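Local coordinates for protein hydroxyethylthiazole kinase (Pyrococcus horikoshii, PDB 3HPD) that probably phosphorylates the hydroxyl group of 4-methyl-5-beta-hydroxyethylthiazole with ATP and magnesium, a step in thiamine diphosphate biosynthesis, at residues I62-V76 with F101-G113. Residues are numbered along the deposited sequence; the frame is centred on the assembly and turned at random.
Sequences INIGTLDSGWRRSMV and FRTRVSLEILSRG
Arg72 and Glu108 both turn CG away from their own backbone nitrogen (chi1 -175° and -169°), and a bend at chi3 of the arginine swings its guanidinium over to the carboxylate. Guanidinium and carboxylate lie nearly coplanar, the oxygen at the guanidinium edge; Arg72 NH1 lies 2.6 Å from Glu108 OE2 in a salt bridge whose hydrogen bond is weak, the N-H pointing well off line. Arginine suits this site twice over, because its CD also packs at 3.5 Å on Val105 CG2. A leucine in place of Arg72 would probably take away the charged mate of Glu108 on helix 69-85, leaving it the long, charge-only pairing with Arg112. Val76, branched and compact, packs against Glu108 through CG2 and, through CG1, over one face of the Arg112 guanidinium, whose NE is paired with Glu80. Further along, Leu67 lays CD2 on the face of the Phe101 ring, 4.0 Å from its centroid, a CH-pi contact, while the Asp68 backbone meets the ring edge. Arg102, extended from CG to NE, is long enough to reach Gly65, just beyond Asn63, where NH1 and NH2 both bond weakly to Gly65 O (3.0 and 2.8 Å); its NE pairs with Glu49 of the second subunit. Ile62 CG2 and Met75 CB converge on Ile109 CD1, an apolar cluster suited to the core. The axes of 69-76 and 101-112 run in the same direction, 14° apart, as neighbours in one helical layer against the sheet of this ribokinase-like fold, with Ile62 and Ile109 resting on strand 89-92 and helix 121-131 flanking Ser106.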
loop_
_atom_site.group_PDB
_atom_site.type_symbol
_atom_site.label_atom_id
_atom_site.label_comp_id
_atom_site.label_asym_id
_atom_site.label_seq_id
_atom_site.Cartn_x
_atom_site.Cartn_y
_atom_site.Cartn_z
ATOM N N ILE A 62 -7.706 3.335 15.422
ATOM C CA ILE A 62 -6.333 3.796 15.594
ATOM C C ILE A 62 -5.400 2.588 15.560
ATOM O O ILE A 62 -5.588 1.622 16.297
ATOM C CB ILE A 62 -6.156 4.542 16.939
ATOM C CG1 ILE A 62 -7.028 5.801 16.948
ATOM C CG2 ILE A 62 -4.685 4.915 17.140
ATOM C CD1 ILE A 62 -7.079 6.514 18.289
ATOM N N ASN A 63 -4.398 2.651 14.690
ATOM C CA ASN A 63 -3.436 1.566 14.518
ATOM C C ASN A 63 -2.035 2.182 14.551
ATOM O O ASN A 63 -1.682 2.969 13.675
ATOM C CB ASN A 63 -3.701 0.885 13.169
ATOM C CG ASN A 63 -2.814 -0.314 12.935
ATOM O OD1 ASN A 63 -1.604 -0.249 13.130
ATOM N ND2 ASN A 63 -3.415 -1.418 12.502
ATOM N N ILE A 64 -1.239 1.814 15.551
ATOM C CA ILE A 64 0.107 2.372 15.723
ATOM C C ILE A 64 1.247 1.626 15.029
ATOM O O ILE A 64 2.414 1.851 15.351
ATOM C CB ILE A 64 0.464 2.466 17.223
ATOM C CG1 ILE A 64 0.576 1.058 17.821
ATOM C CG2 ILE A 64 -0.603 3.259 17.962
ATOM C CD1 ILE A 64 1.008 1.039 19.285
ATOM N N GLY A 65 0.911 0.761 14.075
ATOM C CA GLY A 65 1.915 -0.029 13.371
ATOM C C GLY A 65 3.172 0.660 12.857
ATOM O O GLY A 65 4.261 0.079 12.895
ATOM N N THR A 66 3.033 1.882 12.355
ATOM C CA THR A 66 4.181 2.622 11.833
ATOM C C THR A 66 4.165 4.050 12.360
ATOM O O THR A 66 4.384 4.998 11.613
ATOM C CB THR A 66 4.168 2.678 10.287
ATOM O OG1 THR A 66 2.944 3.275 9.840
ATOM C CG2 THR A 66 4.298 1.276 9.693
ATOM N N LEU A 67 3.922 4.200 13.655
ATOM C CA LEU A 67 3.854 5.527 14.252
ATOM C C LEU A 67 5.171 6.280 14.379
ATOM O O LEU A 67 6.253 5.712 14.242
ATOM C CB LEU A 67 3.212 5.449 15.644
ATOM C CG LEU A 67 3.740 4.474 16.712
ATOM C CD1 LEU A 67 5.164 4.026 16.426
ATOM C CD2 LEU A 67 3.645 5.149 18.076
ATOM N N ASP A 68 5.046 7.581 14.617
ATOM C CA ASP A 68 6.177 8.467 14.862
ATOM C C ASP A 68 5.603 9.608 15.701
ATOM O O ASP A 68 4.408 9.594 16.018
ATOM C CB ASP A 68 6.850 8.967 13.564
ATOM C CG ASP A 68 5.910 9.724 12.638
ATOM O OD1 ASP A 68 5.038 10.471 13.124
ATOM O OD2 ASP A 68 6.078 9.588 11.405
ATOM N N SER A 69 6.432 10.575 16.087
ATOM C CA SER A 69 5.951 11.671 16.925
ATOM C C SER A 69 4.771 12.426 16.319
ATOM O O SER A 69 3.847 12.820 17.035
ATOM C CB SER A 69 7.094 12.648 17.237
ATOM O OG SER A 69 7.640 13.207 16.058
ATOM N N GLY A 70 4.801 12.618 15.005
ATOM C CA GLY A 70 3.722 13.326 14.339
ATOM C C GLY A 70 2.406 12.571 14.392
ATOM O O GLY A 70 1.367 13.142 14.726
ATOM N N TRP A 71 2.439 11.285 14.061
ATOM C CA TRP A 71 1.221 10.484 14.081
ATOM C C TRP A 71 0.704 10.277 15.497
ATOM O O TRP A 71 -0.505 10.178 15.713
ATOM C CB TRP A 71 1.455 9.134 13.394
ATOM C CG TRP A 71 1.565 9.262 11.904
ATOM C CD1 TRP A 71 2.607 9.798 11.199
ATOM C CD2 TRP A 71 0.568 8.910 10.938
ATOM N NE1 TRP A 71 2.318 9.806 9.853
ATOM C CE2 TRP A 71 1.070 9.267 9.665
ATOM C CE3 TRP A 71 -0.707 8.334 11.022
ATOM C CZ2 TRP A 71 0.346 9.062 8.486
ATOM C CZ3 TRP A 71 -1.430 8.131 9.846
ATOM C CH2 TRP A 71 -0.900 8.497 8.599
ATOM N N ARG A 72 1.613 10.215 16.464
ATOM C CA ARG A 72 1.212 10.029 17.858
ATOM C C ARG A 72 0.334 11.201 18.280
ATOM O O ARG A 72 -0.702 11.023 18.920
ATOM C CB ARG A 72 2.436 9.968 18.772
ATOM C CG ARG A 72 2.093 9.657 20.227
ATOM C CD ARG A 72 3.277 9.916 21.149
ATOM N NE ARG A 72 3.458 11.342 21.391
ATOM C CZ ARG A 72 2.696 12.061 22.210
ATOM N NH1 ARG A 72 1.705 11.484 22.876
ATOM N NH2 ARG A 72 2.915 13.362 22.351
ATOM N N ARG A 73 0.765 12.402 17.915
ATOM C CA ARG A 73 0.031 13.618 18.240
ATOM C C ARG A 73 -1.376 13.533 17.657
ATOM O O ARG A 73 -2.360 13.843 18.334
ATOM C CB ARG A 73 0.770 14.826 17.669
ATOM C CG ARG A 73 0.377 16.158 18.274
ATOM C CD ARG A 73 1.303 17.254 17.765
ATOM N NE ARG A 73 2.706 16.868 17.902
ATOM C CZ ARG A 73 3.548 16.729 16.881
ATOM N NH1 ARG A 73 3.133 16.946 15.639
ATOM N NH2 ARG A 73 4.805 16.365 17.102
ATOM N N SER A 74 -1.470 13.102 16.401
ATOM C CA SER A 74 -2.763 12.971 15.740
ATOM C C SER A 74 -3.642 11.916 16.410
ATOM O O SER A 74 -4.840 12.124 16.600
ATOM C CB SER A 74 -2.575 12.615 14.261
ATOM O OG SER A 74 -2.031 13.707 13.530
ATOM N N MET A 75 -3.047 10.783 16.767
ATOM C CA MET A 75 -3.792 9.700 17.401
ATOM C C MET A 75 -4.335 10.058 18.779
ATOM O O MET A 75 -5.469 9.712 19.119
ATOM C CB MET A 75 -2.910 8.457 17.498
ATOM C CG MET A 75 -2.581 7.859 16.142
ATOM S SD MET A 75 -1.318 6.593 16.259
ATOM C CE MET A 75 -1.133 6.155 14.521
ATOM N N VAL A 76 -3.527 10.751 19.574
ATOM C CA VAL A 76 -3.956 11.150 20.907
ATOM C C VAL A 76 -5.053 12.206 20.803
ATOM O O VAL A 76 -6.040 12.161 21.536
ATOM C CB VAL A 76 -2.765 11.699 21.726
ATOM C CG1 VAL A 76 -3.261 12.319 23.020
ATOM C CG2 VAL A 76 -1.788 10.559 22.030
ATOM N N PHE A 101 8.204 2.822 23.130
ATOM C CA PHE A 101 7.461 3.858 22.419
ATOM C C PHE A 101 6.040 3.397 22.101
ATOM O O PHE A 101 5.078 4.129 22.325
ATOM C CB PHE A 101 8.207 4.230 21.128
ATOM C CG PHE A 101 7.611 5.394 20.378
ATOM C CD1 PHE A 101 7.237 6.558 21.045
ATOM C CD2 PHE A 101 7.462 5.340 18.991
ATOM C CE1 PHE A 101 6.727 7.654 20.343
ATOM C CE2 PHE A 101 6.956 6.429 18.281
ATOM C CZ PHE A 101 6.587 7.589 18.958
ATOM N N ARG A 102 5.907 2.176 21.589
ATOM C CA ARG A 102 4.594 1.641 21.247
ATOM C C ARG A 102 3.763 1.323 22.481
ATOM O O ARG A 102 2.553 1.539 22.495
ATOM C CB ARG A 102 4.753 0.398 20.370
ATOM C CG ARG A 102 5.423 0.736 19.059
ATOM C CD ARG A 102 5.622 -0.461 18.170
ATOM N NE ARG A 102 6.271 -0.042 16.934
ATOM C CZ ARG A 102 5.843 -0.361 15.720
ATOM N NH1 ARG A 102 4.758 -1.112 15.575
ATOM N NH2 ARG A 102 6.493 0.085 14.655
ATOM N N THR A 103 4.418 0.814 23.518
ATOM C CA THR A 103 3.727 0.493 24.761
ATOM C C THR A 103 3.243 1.792 25.400
ATOM O O THR A 103 2.098 1.894 25.850
ATOM C CB THR A 103 4.669 -0.228 25.747
ATOM O OG1 THR A 103 5.175 -1.420 25.136
ATOM C CG2 THR A 103 3.923 -0.599 27.027
ATOM N N ARG A 104 4.127 2.785 25.428
ATOM C CA ARG A 104 3.812 4.084 26.013
ATOM C C ARG A 104 2.634 4.768 25.324
ATOM O O ARG A 104 1.697 5.221 25.986
ATOM C CB ARG A 104 5.044 4.998 25.967
ATOM C CG ARG A 104 4.759 6.433 26.386
ATOM C CD ARG A 104 6.032 7.259 26.602
ATOM N NE ARG A 104 6.842 7.423 25.395
ATOM C CZ ARG A 104 7.959 6.744 25.143
ATOM N NH1 ARG A 104 8.402 5.847 26.014
ATOM N NH2 ARG A 104 8.643 6.971 24.029
ATOM N N VAL A 105 2.680 4.844 23.999
ATOM C CA VAL A 105 1.605 5.483 23.248
ATOM C C VAL A 105 0.287 4.726 23.406
ATOM O O VAL A 105 -0.777 5.338 23.514
ATOM C CB VAL A 105 1.961 5.593 21.748
ATOM C CG1 VAL A 105 0.790 6.174 20.972
ATOM C CG2 VAL A 105 3.201 6.471 21.578
ATOM N N SER A 106 0.353 3.400 23.427
ATOM C CA SER A 106 -0.855 2.599 23.591
ATOM C C SER A 106 -1.512 2.900 24.939
ATOM O O SER A 106 -2.724 3.097 25.016
ATOM C CB SER A 106 -0.525 1.105 23.504
ATOM O OG SER A 106 -0.045 0.765 22.217
ATOM N N LEU A 107 -0.711 2.936 25.998
ATOM C CA LEU A 107 -1.239 3.210 27.332
ATOM C C LEU A 107 -1.787 4.629 27.441
ATOM O O LEU A 107 -2.754 4.876 28.162
ATOM C CB LEU A 107 -0.153 2.983 28.390
ATOM C CG LEU A 107 0.303 1.526 28.537
ATOM C CD1 LEU A 107 1.416 1.424 29.574
ATOM C CD2 LEU A 107 -0.888 0.663 28.934
ATOM N N GLU A 108 -1.172 5.555 26.711
ATOM C CA GLU A 108 -1.591 6.949 26.708
ATOM C C GLU A 108 -3.001 7.059 26.124
ATOM O O GLU A 108 -3.855 7.784 26.639
ATOM C CB GLU A 108 -0.608 7.771 25.873
ATOM C CG GLU A 108 -0.768 9.268 25.987
ATOM C CD GLU A 108 0.293 10.016 25.200
ATOM O OE1 GLU A 108 1.313 9.389 24.835
ATOM O OE2 GLU A 108 0.112 11.228 24.955
ATOM N N ILE A 109 -3.238 6.328 25.040
ATOM C CA ILE A 109 -4.539 6.325 24.385
ATOM C C ILE A 109 -5.558 5.600 25.269
ATOM O O ILE A 109 -6.697 6.050 25.426
ATOM C CB ILE A 109 -4.437 5.637 23.005
ATOM C CG1 ILE A 109 -3.595 6.510 22.067
ATOM C CG2 ILE A 109 -5.830 5.378 22.426
ATOM C CD1 ILE A 109 -3.259 5.856 20.745
ATOM N N LEU A 110 -5.138 4.481 25.852
ATOM C CA LEU A 110 -6.012 3.707 26.726
ATOM C C LEU A 110 -6.407 4.502 27.970
ATOM O O LEU A 110 -7.512 4.343 28.494
ATOM C CB LEU A 110 -5.321 2.402 27.139
ATOM C CG LEU A 110 -5.280 1.316 26.062
ATOM C CD1 LEU A 110 -4.258 0.248 26.413
ATOM C CD2 LEU A 110 -6.671 0.714 25.914
ATOM N N SER A 111 -5.506 5.361 28.436
ATOM C CA SER A 111 -5.776 6.169 29.618
ATOM C C SER A 111 -6.918 7.138 29.337
ATOM O O SER A 111 -7.743 7.410 30.205
ATOM C CB SER A 111 -4.529 6.952 30.029
ATOM O OG SER A 111 -4.751 7.640 31.247
ATOM N N ARG A 112 -6.961 7.660 28.117
ATOM C CA ARG A 112 -8.020 8.580 27.741
ATOM C C ARG A 112 -9.315 7.808 27.512
ATOM O O ARG A 112 -10.405 8.334 27.732
ATOM C CB ARG A 112 -7.602 9.368 26.503
ATOM C CG ARG A 112 -6.469 10.338 26.817
ATOM C CD ARG A 112 -5.929 11.028 25.586
ATOM N NE ARG A 112 -4.972 12.078 25.929
ATOM C CZ ARG A 112 -3.805 11.872 26.535
ATOM N NH1 ARG A 112 -3.429 10.645 26.877
ATOM N NH2 ARG A 112 -3.007 12.898 26.794
ATOM N N GLY A 113 -9.192 6.553 27.086
ATOM C CA GLY A 113 -10.368 5.727 26.886
ATOM C C GLY A 113 -10.708 5.314 25.469
ATOM O O GLY A 113 -10.834 6.154 24.577
#